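Local coordinates for protein metallo-carboxypeptidase (Pseudomonas aeruginosa, PDB 4A39) that probably acts as a zinc-dependent carboxypeptidase of the M14 family, removing residues from the C-terminal end of peptide or protein chains, at residues H79-Y84 with S100-D105; A132-R137 with F189-I194; R302-L307 with F313-G318. One frame throughout, in Å; residues are numbered along the deposited sequence.

Contact 1 of 3, residues H79-Y84 with S100-D105; sequences HAWSGY and SQYDAD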
loop_
_atom_site.group_PDB
_atom_site.type_symbol
_atom_site.label_atom_id
_atom_site.label_comp_id
_atom_site.label_asym_id
_atom_site.label_seq_id
_atom_site.Cartn_x
_atom_site.Cartn_y
_atom_site.Cartn_z
ATOM N N HIS A 79 11.101 -14.119 7.461
ATOM C CA HIS A 79 10.386 -15.375 7.268
ATOM C C HIS A 79 9.459 -15.279 6.060
ATOM O O HIS A 79 8.995 -16.293 5.542
ATOM C CB HIS A 79 9.582 -15.748 8.519
ATOM C CG HIS A 79 8.859 -17.057 8.403
ATOM N ND1 HIS A 79 7.722 -17.214 7.640
ATOM C CD2 HIS A 79 9.136 -18.277 8.921
ATOM C CE1 HIS A 79 7.329 -18.475 7.691
ATOM N NE2 HIS A 79 8.170 -19.140 8.462
ATOM N N ALA A 80 9.213 -14.059 5.592
ATOM C CA ALA A 80 8.325 -13.858 4.449
ATOM C C ALA A 80 8.986 -14.086 3.094
ATOM O O ALA A 80 8.317 -14.014 2.061
ATOM C CB ALA A 80 7.726 -12.456 4.496
ATOM N N TRP A 81 10.290 -14.358 3.082
ATOM C CA TRP A 81 10.986 -14.574 1.812
ATOM C C TRP A 81 10.637 -15.915 1.184
ATOM O O TRP A 81 10.700 -16.071 -0.036
ATOM C CB TRP A 81 12.504 -14.483 1.993
ATOM C CG TRP A 81 13.009 -13.111 2.354
ATOM C CD1 TRP A 81 13.694 -12.763 3.483
ATOM C CD2 TRP A 81 12.894 -11.913 1.569
ATOM N NE1 TRP A 81 14.014 -11.426 3.454
ATOM C CE2 TRP A 81 13.536 -10.879 2.293
ATOM C CE3 TRP A 81 12.312 -11.612 0.330
ATOM C CZ2 TRP A 81 13.614 -9.563 1.815
ATOM C CZ3 TRP A 81 12.388 -10.300 -0.145
ATOM C CH2 TRP A 81 13.036 -9.293 0.600
ATOM N N SER A 82 10.279 -16.884 2.016
ATOM C CA SER A 82 9.912 -18.200 1.514
ATOM C C SER A 82 8.645 -18.078 0.666
ATOM O O SER A 82 7.638 -17.528 1.114
ATOM C CB SER A 82 9.676 -19.163 2.681
ATOM O OG SER A 82 9.288 -20.443 2.214
ATOM N N GLY A 83 8.712 -18.575 -0.565
ATOM C CA GLY A 83 7.564 -18.516 -1.452
ATOM C C GLY A 83 7.436 -17.214 -2.224
ATOM O O GLY A 83 6.520 -17.051 -3.035
ATOM N N TYR A 84 8.346 -16.283 -1.971
ATOM C CA TYR A 84 8.316 -14.994 -2.654
ATOM C C TYR A 84 9.152 -15.001 -3.930
ATOM O O TYR A 84 10.289 -15.475 -3.939
ATOM C CB TYR A 84 8.832 -13.881 -1.737
ATOM C CG TYR A 84 9.027 -12.575 -2.473
ATOM C CD1 TYR A 84 7.941 -11.760 -2.788
ATOM C CD2 TYR A 84 10.285 -12.208 -2.948
ATOM C CE1 TYR A 84 8.103 -10.612 -3.576
ATOM C CE2 TYR A 84 10.459 -11.070 -3.731
ATOM C CZ TYR A 84 9.366 -10.281 -4.045
ATOM O OH TYR A 84 9.544 -9.182 -4.849
ATOM N N SER A 100 12.668 -17.520 -7.985
ATOM C CA SER A 100 13.370 -17.113 -6.773
ATOM C C SER A 100 13.370 -18.219 -5.721
ATOM O O SER A 100 12.453 -19.038 -5.674
ATOM C CB SER A 100 12.706 -15.861 -6.189
ATOM O OG SER A 100 12.549 -14.863 -7.184
ATOM N N GLN A 101 14.411 -18.238 -4.890
ATOM C CA GLN A 101 14.530 -19.220 -3.814
ATOM C C GLN A 101 15.102 -18.507 -2.596
ATOM O O GLN A 101 15.736 -17.457 -2.726
ATOM C CB GLN A 101 15.478 -20.361 -4.196
ATOM C CG GLN A 101 15.279 -20.958 -5.575
ATOM C CD GLN A 101 15.909 -20.121 -6.669
ATOM O OE1 GLN A 101 17.031 -19.624 -6.520
ATOM N NE2 GLN A 101 15.202 -19.977 -7.783
ATOM N N TYR A 102 14.891 -19.085 -1.418
ATOM C CA TYR A 102 15.393 -18.503 -0.181
ATOM C C TYR A 102 16.076 -19.536 0.716
ATOM O O TYR A 102 15.518 -20.599 0.992
ATOM C CB TYR A 102 14.240 -17.843 0.591
ATOM C CG TYR A 102 14.664 -17.212 1.904
ATOM C CD1 TYR A 102 15.507 -16.103 1.925
ATOM C CD2 TYR A 102 14.236 -17.738 3.122
ATOM C CE1 TYR A 102 15.918 -15.530 3.135
ATOM C CE2 TYR A 102 14.640 -17.175 4.333
ATOM C CZ TYR A 102 15.479 -16.075 4.332
ATOM O OH TYR A 102 15.878 -15.521 5.530
ATOM N N ASP A 103 17.291 -19.221 1.155
ATOM C CA ASP A 103 18.034 -20.093 2.062
ATOM C C ASP A 103 18.921 -19.249 2.979
ATOM O O ASP A 103 18.793 -18.027 3.016
ATOM C CB ASP A 103 18.873 -21.125 1.293
ATOM C CG ASP A 103 19.836 -20.494 0.312
ATOM O OD1 ASP A 103 20.343 -19.392 0.597
ATOM O OD2 ASP A 103 20.100 -21.114 -0.741
ATOM N N ALA A 104 19.816 -19.894 3.719
ATOM C CA ALA A 104 20.681 -19.179 4.650
ATOM C C ALA A 104 21.569 -18.133 3.988
ATOM O O ALA A 104 22.034 -17.204 4.652
ATOM C CB ALA A 104 21.541 -20.169 5.428
ATOM N N ASP A 105 21.798 -18.277 2.685
ATOM C CA ASP A 105 22.648 -17.340 1.956
ATOM C C ASP A 105 21.889 -16.086 1.511
ATOM O O ASP A 105 22.500 -15.096 1.096
ATOM C CB ASP A 105 23.275 -18.036 0.745
ATOM C CG ASP A 105 24.303 -17.167 0.042
ATOM O OD1 ASP A 105 25.177 -16.607 0.737
ATOM O OD2 ASP A 105 24.243 -17.049 -1.200
#
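In the beta-sheet N-terminal domain of this cytosolic carboxypeptidase, Trp81 at the start of a type II beta turn packs against Tyr102 near the end of strand 96-103. The turn runs from Trp81 to Tyr84 and is closed by a backbone bond from Tyr84 N to Trp81 O (3.1 Å). Gly83 takes the third position of the turn with a positive phi of 85°. The central contact is a CH-pi interaction. Trp81 CB sits over one face of the Tyr102 phenol, 3.5 Å from the ring centroid and displaced toward the rim. Its nearest ring atom is Tyr102 CD1, at 3.4 Å. The five-membered ring of Trp81 and the Tyr102 ring meet obliquely, their planes at 36°, with Trp81 CD1 3.6 Å from Tyr102 CE1. In Tyr102, CG stands anti to the backbone N (chi1 180°), which extends the ring from the strand toward the loop. The indole nitrogen of Trp81 turns to other partners, Ser75 OG and Ala72 O. The Trp81 side chain also touches Leu107 on the adjoining strand 106-111. Within the loop, the edge of the indole meets Tyr84 CD2 in plane. The Tyr84 hydroxyl is bonded to the backbone oxygen of Tyr122. At the other end of the contact, Ser100 uses its hydroxyl on Val98 O and Ala86 N. It meets the loop through carbon, with Ser100 CB 3.3 Å from Tyr84 O.

Contact 2 of 3, residues A132-R137 with F189-I194; sequences ARLVER and FMEGLI
Leu134 of helix 128-138 packs its CD1 methyl between Glu191 and Ile194 of helix 185-196, and its CD2 methyl adds to the contact with Glu191. Both helices belong to the alpha/beta body of the carboxypeptidase. Helix 185-196 packs directly on the mixed sheet, with Met190 and Ile194 both touching Leu216 of strand 212-217. Helix 128-138 lies against this inner helix. The local axes run nearly parallel, at 19°, and come within 10.7 Å. Leu134 bridges this gap. With CG opposite the backbone N (chi1 175°), the branched end is carried across to the other helix. Both methyls of the leucine rest against Glu191 CA, Leu134 CD1 at 3.8 Å and Leu134 CD2 at 4.0 Å. The Leu134 and Ile194 side chains cross at about a right angle. There the touching branch of the isoleucine is its CG2 methyl, 3.9 Å from Leu134 CD1. Glu191 is buried, and its carboxylate has three partners. OE1 accepts a hydrogen bond from Tyr126 OH and forms a salt bridge with Arg130 NE, while OE2 pairs with Lys370 NZ. These positive groups would probably keep Glu191 ionised. Arg130 lies on helix 128-138, so the two helices are joined by charge as well as by apolar packing. The extended chain of Glu191 also brings its carbons close to the leucine, with Glu191 CB 4.2 Å and Glu191 CG 4.1 Å from Leu134 CD1.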
loop_
_atom_site.group_PDB
_atom_site.type_symbol
_atom_site.label_atom_id
_atom_site.label_comp_id
_atom_site.label_asym_id
_atom_site.label_seq_id
_atom_site.Cartn_x
_atom_site.Cartn_y
_atom_site.Cartn_z
ATOM N N ALA A 132 2.048 12.481 -8.830
ATOM C CA ALA A 132 1.676 13.798 -9.324
ATOM C C ALA A 132 0.639 13.661 -10.428
ATOM O O ALA A 132 -0.336 14.413 -10.470
ATOM C CB ALA A 132 2.905 14.536 -9.834
ATOM N N ARG A 133 0.843 12.697 -11.321
ATOM C CA ARG A 133 -0.095 12.481 -12.413
ATOM C C ARG A 133 -1.462 12.042 -11.890
ATOM O O ARG A 133 -2.498 12.446 -12.423
ATOM C CB ARG A 133 0.449 11.439 -13.392
ATOM C CG ARG A 133 1.660 11.919 -14.185
ATOM C CD ARG A 133 1.923 11.043 -15.408
ATOM N NE ARG A 133 2.341 9.686 -15.065
ATOM C CZ ARG A 133 3.543 9.364 -14.595
ATOM N NH1 ARG A 133 4.462 10.304 -14.406
ATOM N NH2 ARG A 133 3.831 8.099 -14.324
ATOM N N LEU A 134 -1.464 11.218 -10.845
ATOM C CA LEU A 134 -2.715 10.751 -10.258
ATOM C C LEU A 134 -3.488 11.921 -9.665
ATOM O O LEU A 134 -4.705 12.017 -9.820
ATOM C CB LEU A 134 -2.450 9.715 -9.159
ATOM C CG LEU A 134 -3.699 9.249 -8.396
ATOM C CD1 LEU A 134 -4.679 8.589 -9.357
ATOM C CD2 LEU A 134 -3.299 8.272 -7.299
ATOM N N VAL A 135 -2.779 12.807 -8.974
ATOM C CA VAL A 135 -3.422 13.966 -8.370
ATOM C C VAL A 135 -3.973 14.883 -9.459
ATOM O O VAL A 135 -5.113 15.346 -9.365
ATOM C CB VAL A 135 -2.442 14.750 -7.462
ATOM C CG1 VAL A 135 -3.068 16.069 -7.033
ATOM C CG2 VAL A 135 -2.109 13.921 -6.226
ATOM N N GLU A 136 -3.171 15.132 -10.493
ATOM C CA GLU A 136 -3.600 15.982 -11.601
ATOM C C GLU A 136 -4.853 15.399 -12.247
ATOM O O GLU A 136 -5.793 16.126 -12.577
ATOM C CB GLU A 136 -2.482 16.107 -12.647
ATOM C CG GLU A 136 -2.958 16.573 -14.026
ATOM C CD GLU A 136 -1.821 16.739 -15.021
ATOM O OE1 GLU A 136 -0.931 15.862 -15.068
ATOM O OE2 GLU A 136 -1.825 17.740 -15.769
ATOM N N ARG A 137 -4.865 14.083 -12.424
ATOM C CA ARG A 137 -6.013 13.413 -13.026
ATOM C C ARG A 137 -7.251 13.527 -12.140
ATOM O O ARG A 137 -8.354 13.776 -12.626
ATOM C CB ARG A 137 -5.689 11.937 -13.275
ATOM C CG ARG A 137 -6.861 11.124 -13.801
ATOM C CD ARG A 137 -6.457 9.672 -14.013
ATOM N NE ARG A 137 -5.403 9.551 -15.015
ATOM C CZ ARG A 137 -5.586 9.736 -16.318
ATOM N NH1 ARG A 137 -6.791 10.034 -16.789
ATOM N NH2 ARG A 137 -4.566 9.609 -17.156
ATOM N N PHE A 189 -3.722 0.831 -5.362
ATOM C CA PHE A 189 -5.121 0.644 -4.964
ATOM C C PHE A 189 -5.850 1.988 -5.104
ATOM O O PHE A 189 -6.968 2.058 -5.619
ATOM C CB PHE A 189 -5.165 0.142 -3.508
ATOM C CG PHE A 189 -6.551 0.070 -2.896
ATOM C CD1 PHE A 189 -7.186 1.224 -2.438
ATOM C CD2 PHE A 189 -7.187 -1.156 -2.719
ATOM C CE1 PHE A 189 -8.430 1.158 -1.807
ATOM C CE2 PHE A 189 -8.431 -1.235 -2.085
ATOM C CZ PHE A 189 -9.054 -0.075 -1.627
ATOM N N MET A 190 -5.207 3.060 -4.650
ATOM C CA MET A 190 -5.802 4.391 -4.726
ATOM C C MET A 190 -5.986 4.849 -6.172
ATOM O O MET A 190 -6.971 5.514 -6.493
ATOM C CB MET A 190 -4.936 5.398 -3.966
ATOM C CG MET A 190 -4.749 5.064 -2.489
ATOM S SD MET A 190 -6.299 5.013 -1.543
ATOM C CE MET A 190 -6.632 6.763 -1.345
ATOM N N GLU A 191 -5.044 4.504 -7.048
ATOM C CA GLU A 191 -5.160 4.890 -8.454
ATOM C C GLU A 191 -6.402 4.251 -9.083
ATOM O O GLU A 191 -7.107 4.885 -9.864
ATOM C CB GLU A 191 -3.908 4.481 -9.245
ATOM C CG GLU A 191 -4.008 4.790 -10.741
ATOM C CD GLU A 191 -2.731 4.491 -11.501
ATOM O OE1 GLU A 191 -1.673 5.039 -11.129
ATOM O OE2 GLU A 191 -2.785 3.714 -12.477
ATOM N N GLY A 192 -6.669 2.996 -8.737
ATOM C CA GLY A 192 -7.833 2.315 -9.277
ATOM C C GLY A 192 -9.116 2.957 -8.789
ATOM O O GLY A 192 -10.072 3.140 -9.552
ATOM N N LEU A 193 -9.130 3.301 -7.506
ATOM C CA LEU A 193 -10.283 3.930 -6.884
ATOM C C LEU A 193 -10.586 5.257 -7.585
ATOM O O LEU A 193 -11.713 5.503 -8.028
ATOM C CB LEU A 193 -9.983 4.150 -5.393
ATOM C CG LEU A 193 -11.076 4.617 -4.430
ATOM C CD1 LEU A 193 -10.635 4.321 -2.999
ATOM C CD2 LEU A 193 -11.345 6.096 -4.616
ATOM N N ILE A 194 -9.569 6.102 -7.715
ATOM C CA ILE A 194 -9.745 7.403 -8.350
ATOM C C ILE A 194 -10.100 7.311 -9.832
ATOM O O ILE A 194 -10.939 8.070 -10.317
ATOM C CB ILE A 194 -8.482 8.287 -8.157
ATOM C CG1 ILE A 194 -8.475 8.873 -6.743
ATOM C CG2 ILE A 194 -8.460 9.426 -9.162
ATOM C CD1 ILE A 194 -8.380 7.850 -5.643
#

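Contact 3 of 3, residues R302-L307 with F313-G318; sequences RFREEL and FQIRHG
Beside residues 302-307 of helix 294-308 the irregular segment 313-318 comes back, with CA atoms 6.6 Å apart at Leu307 and Phe313 and 7.1 Å apart at Arg304 and Ile315. Leu307 makes the closest contact, its CD2 methyl 3.5 Å from Phe313 CD1. This methyl lies over one face of the Phe313 ring, offset toward the rim, a CH-pi interaction. The two side chains meet at about a right angle. A chi1 of 179° at Phe313 sends the ring toward the helix. Past the ring runs the extended chain of Arg304, whose CG is 4.0 Å from Phe313 CE2. Farther along, Ile315 CD1 rests 3.9 Å from Arg304 CB at a more exposed edge. This is the carboxypeptidase domain, where the chain leaving helix 294-308 doubles back in a loop beside strand 282-284. The Phe313 side chain touches Ala283 of that strand and lies about 8 Å from that of Glu348, the predicted proton donor or acceptor. Arg304 NH2 bonds to Ala283 O, while its NE donates to a water (3.3 Å) that donates to Gln314 O. The amide of Gln314 also holds the loop's own backbone. Its OE1 accepts from His317 N on a lone pair, in the carbonyl plane, and its NE2 donates to His317 O at 2.8 Å.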
loop_
_atom_site.group_PDB
_atom_site.type_symbol
_atom_site.label_atom_id
_atom_site.label_comp_id
_atom_site.label_asym_id
_atom_site.label_seq_id
_atom_site.Cartn_x
_atom_site.Cartn_y
_atom_site.Cartn_z
ATOM N N ARG A 302 -20.551 -7.650 7.339
ATOM C CA ARG A 302 -21.199 -7.206 6.104
ATOM C C ARG A 302 -20.186 -6.808 5.027
ATOM O O ARG A 302 -20.301 -7.215 3.868
ATOM C CB ARG A 302 -22.118 -6.017 6.400
ATOM C CG ARG A 302 -23.374 -6.369 7.182
ATOM C CD ARG A 302 -24.415 -7.004 6.280
ATOM N NE ARG A 302 -24.859 -6.087 5.235
ATOM C CZ ARG A 302 -24.880 -6.385 3.939
ATOM N NH1 ARG A 302 -24.481 -7.584 3.522
ATOM N NH2 ARG A 302 -25.301 -5.489 3.056
ATOM N N PHE A 303 -19.199 -6.008 5.418
ATOM C CA PHE A 303 -18.163 -5.536 4.503
ATOM C C PHE A 303 -17.359 -6.685 3.898
ATOM O O PHE A 303 -17.152 -6.742 2.682
ATOM C CB PHE A 303 -17.212 -4.584 5.240
ATOM C CG PHE A 303 -16.150 -3.982 4.363
ATOM C CD1 PHE A 303 -14.954 -4.659 4.130
ATOM C CD2 PHE A 303 -16.342 -2.740 3.766
ATOM C CE1 PHE A 303 -13.966 -4.114 3.318
ATOM C CE2 PHE A 303 -15.359 -2.183 2.951
ATOM C CZ PHE A 303 -14.166 -2.875 2.727
ATOM N N ARG A 304 -16.895 -7.595 4.750
ATOM C CA ARG A 304 -16.103 -8.727 4.283
ATOM C C ARG A 304 -16.878 -9.634 3.331
ATOM O O ARG A 304 -16.347 -10.079 2.316
ATOM C CB ARG A 304 -15.600 -9.554 5.473
ATOM C CG ARG A 304 -14.430 -8.938 6.225
ATOM C CD ARG A 304 -13.968 -9.858 7.348
ATOM N NE ARG A 304 -12.754 -9.382 8.004
ATOM C CZ ARG A 304 -12.664 -9.120 9.305
ATOM N NH1 ARG A 304 -13.722 -9.278 10.092
ATOM N NH2 ARG A 304 -11.518 -8.694 9.818
ATOM N N GLU A 305 -18.143 -9.882 3.665
ATOM C CA GLU A 305 -19.004 -10.747 2.852
ATOM C C GLU A 305 -19.292 -10.146 1.483
ATOM O O GLU A 305 -19.203 -10.830 0.456
ATOM C CB GLU A 305 -20.319 -11.012 3.591
ATOM C CG GLU A 305 -21.083 -12.226 3.075
ATOM C CD GLU A 305 -22.233 -12.625 3.983
ATOM O OE1 GLU A 305 -22.308 -12.107 5.119
ATOM O OE2 GLU A 305 -23.057 -13.466 3.559
ATOM N N GLU A 306 -19.643 -8.865 1.456
ATOM C CA GLU A 306 -19.947 -8.196 0.201
ATOM C C GLU A 306 -18.704 -8.019 -0.669
ATOM O O GLU A 306 -18.783 -8.112 -1.892
ATOM C CB GLU A 306 -20.605 -6.837 0.462
ATOM C CG GLU A 306 -21.985 -6.926 1.115
ATOM C CD GLU A 306 -23.068 -7.477 0.194
ATOM O OE1 GLU A 306 -22.775 -7.824 -0.971
ATOM O OE2 GLU A 306 -24.230 -7.560 0.645
ATOM N N LEU A 307 -17.550 -7.779 -0.049
ATOM C CA LEU A 307 -16.328 -7.603 -0.827
ATOM C C LEU A 307 -15.827 -8.932 -1.384
ATOM O O LEU A 307 -15.319 -8.992 -2.502
ATOM C CB LEU A 307 -15.233 -6.950 0.017
ATOM C CG LEU A 307 -13.895 -6.708 -0.692
ATOM C CD1 LEU A 307 -14.112 -5.944 -1.991
ATOM C CD2 LEU A 307 -12.972 -5.938 0.233
ATOM N N PHE A 313 -10.656 -11.066 -2.656
ATOM C CA PHE A 313 -10.611 -10.826 -1.221
ATOM C C PHE A 313 -11.127 -12.070 -0.499
ATOM O O PHE A 313 -12.063 -12.716 -0.965
ATOM C CB PHE A 313 -11.518 -9.629 -0.907
ATOM C CG PHE A 313 -11.584 -9.268 0.549
ATOM C CD1 PHE A 313 -10.628 -8.434 1.114
ATOM C CD2 PHE A 313 -12.597 -9.778 1.358
ATOM C CE1 PHE A 313 -10.670 -8.112 2.475
ATOM C CE2 PHE A 313 -12.649 -9.463 2.715
ATOM C CZ PHE A 313 -11.682 -8.629 3.274
ATOM N N GLN A 314 -10.519 -12.408 0.632
ATOM C CA GLN A 314 -10.964 -13.574 1.384
ATOM C C GLN A 314 -10.943 -13.324 2.888
ATOM O O GLN A 314 -10.467 -12.283 3.342
ATOM C CB GLN A 314 -10.129 -14.804 0.996
ATOM C CG GLN A 314 -8.636 -14.654 1.171
ATOM C CD GLN A 314 -8.200 -14.876 2.596
ATOM O OE1 GLN A 314 -8.249 -15.996 3.106
ATOM N NE2 GLN A 314 -7.774 -13.810 3.254
ATOM N N ILE A 315 -11.461 -14.276 3.658
ATOM C CA ILE A 315 -11.545 -14.113 5.105
ATOM C C ILE A 315 -10.727 -15.084 5.962
ATOM O O ILE A 315 -10.267 -14.725 7.047
ATOM C CB ILE A 315 -13.015 -14.222 5.558
ATOM C CG1 ILE A 315 -13.865 -13.211 4.787
ATOM C CG2 ILE A 315 -13.124 -13.981 7.066
ATOM C CD1 ILE A 315 -15.354 -13.420 4.941
ATOM N N ARG A 316 -10.532 -16.305 5.479
ATOM C CA ARG A 316 -9.804 -17.284 6.283
ATOM C C ARG A 316 -8.393 -16.914 6.692
ATOM O O ARG A 316 -7.991 -17.138 7.835
ATOM C CB ARG A 316 -9.770 -18.634 5.596
ATOM C CG ARG A 316 -9.089 -19.667 6.463
ATOM C CD ARG A 316 -9.243 -21.008 5.847
ATOM N NE ARG A 316 -8.589 -22.053 6.623
ATOM C CZ ARG A 316 -7.295 -22.343 6.566
ATOM N NH1 ARG A 316 -6.493 -21.660 5.770
ATOM N NH2 ARG A 316 -6.807 -23.351 7.274
ATOM N N HIS A 317 -7.621 -16.381 5.758
ATOM C CA HIS A 317 -6.259 -15.990 6.064
ATOM C C HIS A 317 -6.166 -14.517 6.446
ATOM O O HIS A 317 -6.881 -13.671 5.903
ATOM C CB HIS A 317 -5.340 -16.271 4.878
ATOM C CG HIS A 317 -5.034 -17.721 4.684
ATOM N ND1 HIS A 317 -5.837 -18.564 3.946
ATOM C CD2 HIS A 317 -4.012 -18.478 5.142
ATOM C CE1 HIS A 317 -5.317 -19.778 3.955
ATOM N NE2 HIS A 317 -4.210 -19.754 4.674
ATOM N N GLY A 318 -5.283 -14.224 7.392
ATOM C CA GLY A 318 -5.095 -12.862 7.846
ATOM C C GLY A 318 -4.432 -12.871 9.205
ATOM O O GLY A 318 -3.854 -13.879 9.608
HETATM O O HOH W 1 -10.612 -10.498 5.760
#

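Overall arrangement
The three contacts follow one another along the chain, each closing before the next opens. Contact 1 packs a loop against strand 96-103 in the mixed sheet of the N-terminal beta domain. Contacts 2 and 3 belong to the alpha/beta body built on the seven-stranded mixed sheet. Helix 366-383 links these two: it touches helix 185-196 of contact 2 and helix 294-308 of contact 3. Nearest atoms are about 7 Å apart between contacts 2 and 3, about 12 Å between 1 and 3, and about 17 Å between 1 and 2. Contact 1 thus belongs to the accessory domain, while contacts 2 and 3 shape the domain that carries the zinc site. The Arg304 side chain of contact 3 is about 10 Å from the bound ligand.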